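Local coordinates for protein D-ribulose-5-phosphate 3-epimerase, putative (Plasmodium falciparum, PDB 1TQX) that probably catalyses the metal-dependent interconversion of D-ribulose 5-phosphate and D-xylulose 5-phosphate, using a TIM-barrel fold that holds one zinc ion, at residues Ser11-Asn16 and Asp38-His43; Val69-Glu74 and Pro81-Ser86. All coordinates share one frame; numbering follows the deposited sequence.

Contact 1 of 2, residues Ser11-Asn16 and Asp38-His43; sequences SVLASN and DVMDMH. With ZN (zinc ion), chain D.
Leu13 lies against Asp38 OD2 with its CB and reaches on to the end of Met40, at the C-terminal mouth of a TIM barrel where the loop after strand 7-10 meets the end of strand 34-40. Leu13 and Asp38 cross at about a right angle, with Leu13 CB 4.0 Å from Asp38 OD2. Farther out, Leu13 and Met40 meet tip to tip, Leu13 CD2 lying 3.8 Å from Met40 CE. Met40 gets there because its chain runs extended beyond CG, which takes the methyl well out from the strand to meet Leu13. The 3-10 turn of residues 12-14 presents Leu13 to the strand, and Ser15 closes that turn: both its OG and its backbone N bond to Val12 O, the hydroxyl arriving in the carbonyl plane on a lone pair.

Asp38 divides its two oxygens between different tasks. OD1 binds the zinc ion at 2.1 Å, in a site completed by His36, His70 and Asp179; OD2 is turned to the loop and comes 2.9 Å from Ser11 OG. With chi1 at -176°, Ser11 OG is anti to its own nitrogen, a setting that swings the hydroxyl across to the carboxylate. Asp38 is the predicted proton acceptor of the epimerase and Ser11 a predicted substrate-binding residue, so the loop probably helps shape the catalytic pocket. One water sits between loop and strand, accepting from the backbone N of Leu13 and from that of Asp38. Ser11 OG lies 2.8 Å from the oxygen of this same water.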
loop_
_atom_site.group_PDB
_atom_site.type_symbol
_atom_site.label_atom_id
_atom_site.label_comp_id
_atom_site.label_asym_id
_atom_site.label_seq_id
_atom_site.Cartn_x
_atom_site.Cartn_y
_atom_site.Cartn_z
ATOM N N SER A 11 1.207 -8.472 1.411
ATOM C CA SER A 11 0.583 -8.335 0.097
ATOM C C SER A 11 0.114 -9.702 -0.395
ATOM O O SER A 11 0.935 -10.554 -0.729
ATOM C CB SER A 11 1.584 -7.734 -0.895
ATOM O OG SER A 11 0.968 -7.517 -2.153
ATOM N N VAL A 12 -1.204 -9.900 -0.448
ATOM C CA VAL A 12 -1.793 -11.179 -0.862
ATOM C C VAL A 12 -1.472 -11.638 -2.282
ATOM O O VAL A 12 -1.703 -12.794 -2.630
ATOM C CB VAL A 12 -3.342 -11.175 -0.700
ATOM C CG1 VAL A 12 -3.706 -10.943 0.753
ATOM C CG2 VAL A 12 -3.971 -10.101 -1.587
ATOM N N LEU A 13 -0.952 -10.732 -3.099
ATOM C CA LEU A 13 -0.593 -11.059 -4.476
ATOM C C LEU A 13 0.431 -12.197 -4.469
ATOM O O LEU A 13 0.467 -13.025 -5.383
ATOM C CB LEU A 13 0.014 -9.825 -5.158
ATOM C CG LEU A 13 0.304 -9.867 -6.660
ATOM C CD1 LEU A 13 -0.989 -9.699 -7.444
ATOM C CD2 LEU A 13 1.276 -8.746 -7.016
ATOM N N ALA A 14 1.254 -12.230 -3.423
ATOM C CA ALA A 14 2.298 -13.243 -3.278
ATOM C C ALA A 14 1.848 -14.545 -2.606
ATOM O O ALA A 14 2.640 -15.472 -2.449
ATOM C CB ALA A 14 3.480 -12.650 -2.512
ATOM N N SER A 15 0.580 -14.628 -2.217
ATOM C CA SER A 15 0.076 -15.833 -1.560
ATOM C C SER A 15 -0.647 -16.734 -2.552
ATOM O O SER A 15 -0.634 -16.489 -3.760
ATOM C CB SER A 15 -0.909 -15.456 -0.450
ATOM O OG SER A 15 -2.147 -15.019 -1.002
ATOM N N ASN A 16 -1.269 -17.786 -2.030
ATOM C CA ASN A 16 -2.058 -18.692 -2.855
ATOM C C ASN A 16 -3.417 -18.000 -2.932
ATOM O O ASN A 16 -4.303 -18.248 -2.110
ATOM C CB ASN A 16 -2.167 -20.062 -2.178
ATOM C CG ASN A 16 -0.848 -20.811 -2.188
ATOM O OD1 ASN A 16 -0.264 -21.025 -3.249
ATOM N ND2 ASN A 16 -0.370 -21.208 -1.010
ATOM N N ASP A 38 -3.693 -5.787 -3.893
ATOM C CA ASP A 38 -3.312 -5.195 -5.178
ATOM C C ASP A 38 -4.298 -5.476 -6.307
ATOM O O ASP A 38 -4.466 -6.621 -6.719
ATOM C CB ASP A 38 -1.926 -5.697 -5.607
ATOM C CG ASP A 38 -0.811 -5.131 -4.755
ATOM O OD1 ASP A 38 -0.829 -3.918 -4.491
ATOM O OD2 ASP A 38 0.094 -5.891 -4.360
ATOM N N VAL A 39 -4.921 -4.416 -6.814
ATOM C CA VAL A 39 -5.884 -4.513 -7.913
ATOM C C VAL A 39 -5.201 -4.002 -9.186
ATOM O O VAL A 39 -4.775 -2.850 -9.243
ATOM C CB VAL A 39 -7.133 -3.656 -7.619
ATOM C CG1 VAL A 39 -8.156 -3.799 -8.745
ATOM C CG2 VAL A 39 -7.750 -4.092 -6.280
ATOM N N MET A 40 -5.092 -4.867 -10.193
ATOM C CA MET A 40 -4.440 -4.534 -11.467
ATOM C C MET A 40 -5.410 -4.847 -12.611
ATOM O O MET A 40 -6.067 -5.891 -12.596
ATOM C CB MET A 40 -3.155 -5.357 -11.606
ATOM C CG MET A 40 -2.218 -5.203 -10.418
ATOM S SD MET A 40 -0.878 -6.385 -10.499
ATOM C CE MET A 40 0.153 -5.846 -9.117
ATOM N N ASP A 41 -5.489 -3.953 -13.600
ATOM C CA ASP A 41 -6.447 -4.121 -14.699
ATOM C C ASP A 41 -5.901 -4.410 -16.092
ATOM O O ASP A 41 -6.605 -4.205 -17.082
ATOM C CB ASP A 41 -7.344 -2.876 -14.782
ATOM C CG ASP A 41 -6.581 -1.625 -15.204
ATOM O OD1 ASP A 41 -5.340 -1.693 -15.355
ATOM O OD2 ASP A 41 -7.225 -0.566 -15.390
ATOM N N MET A 42 -4.657 -4.864 -16.175
ATOM C CA MET A 42 -4.021 -5.176 -17.455
ATOM C C MET A 42 -3.882 -3.948 -18.364
ATOM O O MET A 42 -3.534 -4.074 -19.542
ATOM C CB MET A 42 -4.806 -6.280 -18.176
ATOM C CG MET A 42 -4.062 -6.914 -19.350
ATOM S SD MET A 42 -2.419 -7.542 -18.894
ATOM C CE MET A 42 -2.867 -9.039 -18.099
ATOM N N HIS A 43 -4.166 -2.764 -17.823
ATOM C CA HIS A 43 -4.029 -1.528 -18.592
ATOM C C HIS A 43 -3.041 -0.581 -17.919
ATOM O O HIS A 43 -2.054 -0.175 -18.539
ATOM C CB HIS A 43 -5.388 -0.841 -18.786
ATOM C CG HIS A 43 -6.295 -1.563 -19.735
ATOM N ND1 HIS A 43 -6.835 -2.799 -19.451
ATOM C CD2 HIS A 43 -6.750 -1.227 -20.965
ATOM C CE1 HIS A 43 -7.586 -3.193 -20.464
ATOM N NE2 HIS A 43 -7.551 -2.257 -21.397
HETATM ZN ZN ZN D . 0.571 -2.555 -3.659
HETATM O O HOH W 1 -1.790 -7.663 -2.807
#

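Contact 2 of 2, residues Val69-Glu74 and Pro81-Ser86. With ZN (zinc ion), chain D.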
loop_
_atom_site.group_PDB
_atom_site.type_symbol
_atom_site.label_atom_id
_atom_site.label_comp_id
_atom_site.label_asym_id
_atom_site.label_seq_id
_atom_site.Cartn_x
_atom_site.Cartn_y
_atom_site.Cartn_z
ATOM N N VAL A 69 -6.481 -1.286 -0.015
ATOM C CA VAL A 69 -6.563 -1.544 -1.452
ATOM C C VAL A 69 -5.705 -0.619 -2.305
ATOM O O VAL A 69 -5.889 0.599 -2.303
ATOM C CB VAL A 69 -8.034 -1.450 -1.950
ATOM C CG1 VAL A 69 -8.123 -1.943 -3.388
ATOM C CG2 VAL A 69 -8.950 -2.276 -1.042
ATOM N N HIS A 70 -4.769 -1.212 -3.041
ATOM C CA HIS A 70 -3.881 -0.458 -3.917
ATOM C C HIS A 70 -4.440 -0.582 -5.332
ATOM O O HIS A 70 -4.346 -1.639 -5.953
ATOM C CB HIS A 70 -2.460 -1.034 -3.855
ATOM C CG HIS A 70 -1.470 -0.308 -4.712
ATOM N ND1 HIS A 70 -0.151 -0.704 -4.815
ATOM C CD2 HIS A 70 -1.602 0.772 -5.518
ATOM C CE1 HIS A 70 0.483 0.101 -5.649
ATOM N NE2 HIS A 70 -0.374 1.005 -6.089
ATOM N N LEU A 71 -5.018 0.503 -5.832
ATOM C CA LEU A 71 -5.615 0.521 -7.160
ATOM C C LEU A 71 -4.628 0.858 -8.274
ATOM O O LEU A 71 -4.413 2.024 -8.589
ATOM C CB LEU A 71 -6.779 1.520 -7.189
ATOM C CG LEU A 71 -7.914 1.226 -6.197
ATOM C CD1 LEU A 71 -8.820 2.448 -6.051
ATOM C CD2 LEU A 71 -8.701 0.015 -6.677
ATOM N N MET A 72 -4.012 -0.166 -8.854
ATOM C CA MET A 72 -3.089 0.041 -9.969
ATOM C C MET A 72 -3.963 -0.140 -11.202
ATOM O O MET A 72 -3.819 -1.106 -11.953
ATOM C CB MET A 72 -1.969 -1.003 -9.952
ATOM C CG MET A 72 -0.938 -0.755 -8.861
ATOM S SD MET A 72 0.293 -2.070 -8.697
ATOM C CE MET A 72 -0.413 -3.022 -7.361
ATOM N N VAL A 73 -4.878 0.804 -11.393
ATOM C CA VAL A 73 -5.829 0.744 -12.493
ATOM C C VAL A 73 -6.095 2.104 -13.113
ATOM O O VAL A 73 -5.776 3.141 -12.531
ATOM C CB VAL A 73 -7.195 0.232 -12.000
ATOM C CG1 VAL A 73 -7.051 -1.145 -11.354
ATOM C CG2 VAL A 73 -7.779 1.232 -10.992
ATOM N N GLU A 74 -6.683 2.086 -14.307
ATOM C CA GLU A 74 -7.076 3.319 -14.972
ATOM C C GLU A 74 -8.467 3.584 -14.397
ATOM O O GLU A 74 -9.138 2.651 -13.947
ATOM C CB GLU A 74 -7.195 3.130 -16.493
ATOM C CG GLU A 74 -5.967 2.548 -17.181
ATOM C CD GLU A 74 -6.049 2.621 -18.703
ATOM O OE1 GLU A 74 -7.135 2.342 -19.262
ATOM O OE2 GLU A 74 -5.021 2.944 -19.339
ATOM N N PRO A 81 -17.239 3.358 -5.426
ATOM C CA PRO A 81 -18.541 2.846 -4.989
ATOM C C PRO A 81 -18.592 1.324 -4.856
ATOM O O PRO A 81 -19.502 0.782 -4.228
ATOM C CB PRO A 81 -19.501 3.379 -6.059
ATOM C CG PRO A 81 -18.646 3.424 -7.281
ATOM C CD PRO A 81 -17.333 3.979 -6.760
ATOM N N LEU A 82 -17.605 0.646 -5.439
ATOM C CA LEU A 82 -17.549 -0.811 -5.397
ATOM C C LEU A 82 -16.757 -1.364 -4.210
ATOM O O LEU A 82 -16.723 -2.577 -3.996
ATOM C CB LEU A 82 -16.922 -1.338 -6.693
ATOM C CG LEU A 82 -17.514 -0.828 -8.013
ATOM C CD1 LEU A 82 -16.681 -1.341 -9.188
ATOM C CD2 LEU A 82 -18.956 -1.293 -8.143
ATOM N N LEU A 83 -16.128 -0.488 -3.433
ATOM C CA LEU A 83 -15.310 -0.946 -2.311
ATOM C C LEU A 83 -15.622 -0.214 -1.007
ATOM O O LEU A 83 -14.719 0.094 -0.217
ATOM C CB LEU A 83 -13.827 -0.777 -2.671
ATOM C CG LEU A 83 -13.321 -1.618 -3.858
ATOM C CD1 LEU A 83 -12.010 -1.044 -4.387
ATOM C CD2 LEU A 83 -13.149 -3.078 -3.412
ATOM N N LYS A 84 -16.902 0.055 -0.779
ATOM C CA LYS A 84 -17.327 0.766 0.424
ATOM C C LYS A 84 -16.984 0.052 1.729
ATOM O O LYS A 84 -16.851 0.702 2.765
ATOM C CB LYS A 84 -18.842 1.015 0.399
ATOM C CG LYS A 84 -19.349 1.910 -0.733
ATOM C CD LYS A 84 -20.847 2.188 -0.536
ATOM C CE LYS A 84 -21.466 2.924 -1.705
ATOM N NZ LYS A 84 -21.654 2.054 -2.906
ATOM N N THR A 85 -16.854 -1.273 1.696
ATOM C CA THR A 85 -16.545 -2.001 2.920
ATOM C C THR A 85 -15.051 -2.095 3.234
ATOM O O THR A 85 -14.682 -2.641 4.271
ATOM C CB THR A 85 -17.142 -3.438 2.914
ATOM O OG1 THR A 85 -16.564 -4.198 1.843
ATOM C CG2 THR A 85 -18.667 -3.386 2.749
ATOM N N SER A 86 -14.199 -1.571 2.352
ATOM C CA SER A 86 -12.756 -1.592 2.599
ATOM C C SER A 86 -12.383 -0.460 3.561
ATOM O O SER A 86 -13.267 0.246 4.051
ATOM C CB SER A 86 -11.983 -1.465 1.280
ATOM O OG SER A 86 -12.055 -2.683 0.548
HETATM ZN ZN ZN D . 0.571 -2.555 -3.659
#
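Leu83 puts a single methyl, CD1, against two side chains of strand 66-72: Val69 CG1 at 4.1 Å and Leu71 CD2 at 4.2 Å. The strand belongs to the TIM barrel, and residues 81-86 come from the loop leading to strand 88-92, so the contact packs the outer side of the barrel wall. Val69 and Leu71 alternate along the strand with His70, which faces the barrel interior.

Leu83 has CG beside its backbone nitrogen (chi1 -63°) and an extended chi2 of 162°, which sends CD1 forward to the strand. Leu71 has nearly the same two torsions, and the two leucines, coming from facing segments, slide past one another in opposite directions. Val69 meets the loop with both branches. CG1, anti to the nitrogen, takes Leu83, whereas CG2, anti to the carbonyl carbon, rests 3.5 Å from Ser86 OG and touches Ser86 CB as well. A type I turn from Leu83 to Ser86, closed by the bond from Ser86 N to Leu83 O, brings both loop residues round to the strand. Leu89 of strand 88-92 touches Val69 and Leu83, and Pro52 and Ile55 of helix 52-58 reach Leu83 and Ser86 respectively.

On the inner side, His70 reaches the zinc ion through ND1, which binds it at 2.3 Å. NE2 is hydrogen-bonded to His92, so both ring nitrogens are engaged and the rotation of the imidazole is fixed. Met72, two residues along the same strand, covers one face of the His70 ring with its CG, which sits 3.3 Å above the plane and offset toward the rim.

Contacts 1 and 2 follow one another along the chain, with centres about 12 Å apart, and meet on neighbouring parallel strands, 34-40 and 66-72. Each supplies one ligand to the same zinc ion; Asp38 OD1 and His70 ND1 stand 3.3 Å apart around it. Beyond the metal the strands are joined by a probable hydrogen bond between Val39 O and Met72 N (2.8 Å), and past the strand ends by another, between Asp41 OD2 and Glu74 N (2.9 Å). Contact 1 thus borders the predicted catalytic pocket directly, whereas contact 2 packs the outer surface of a strand whose inner surface carries His70 into that pocket.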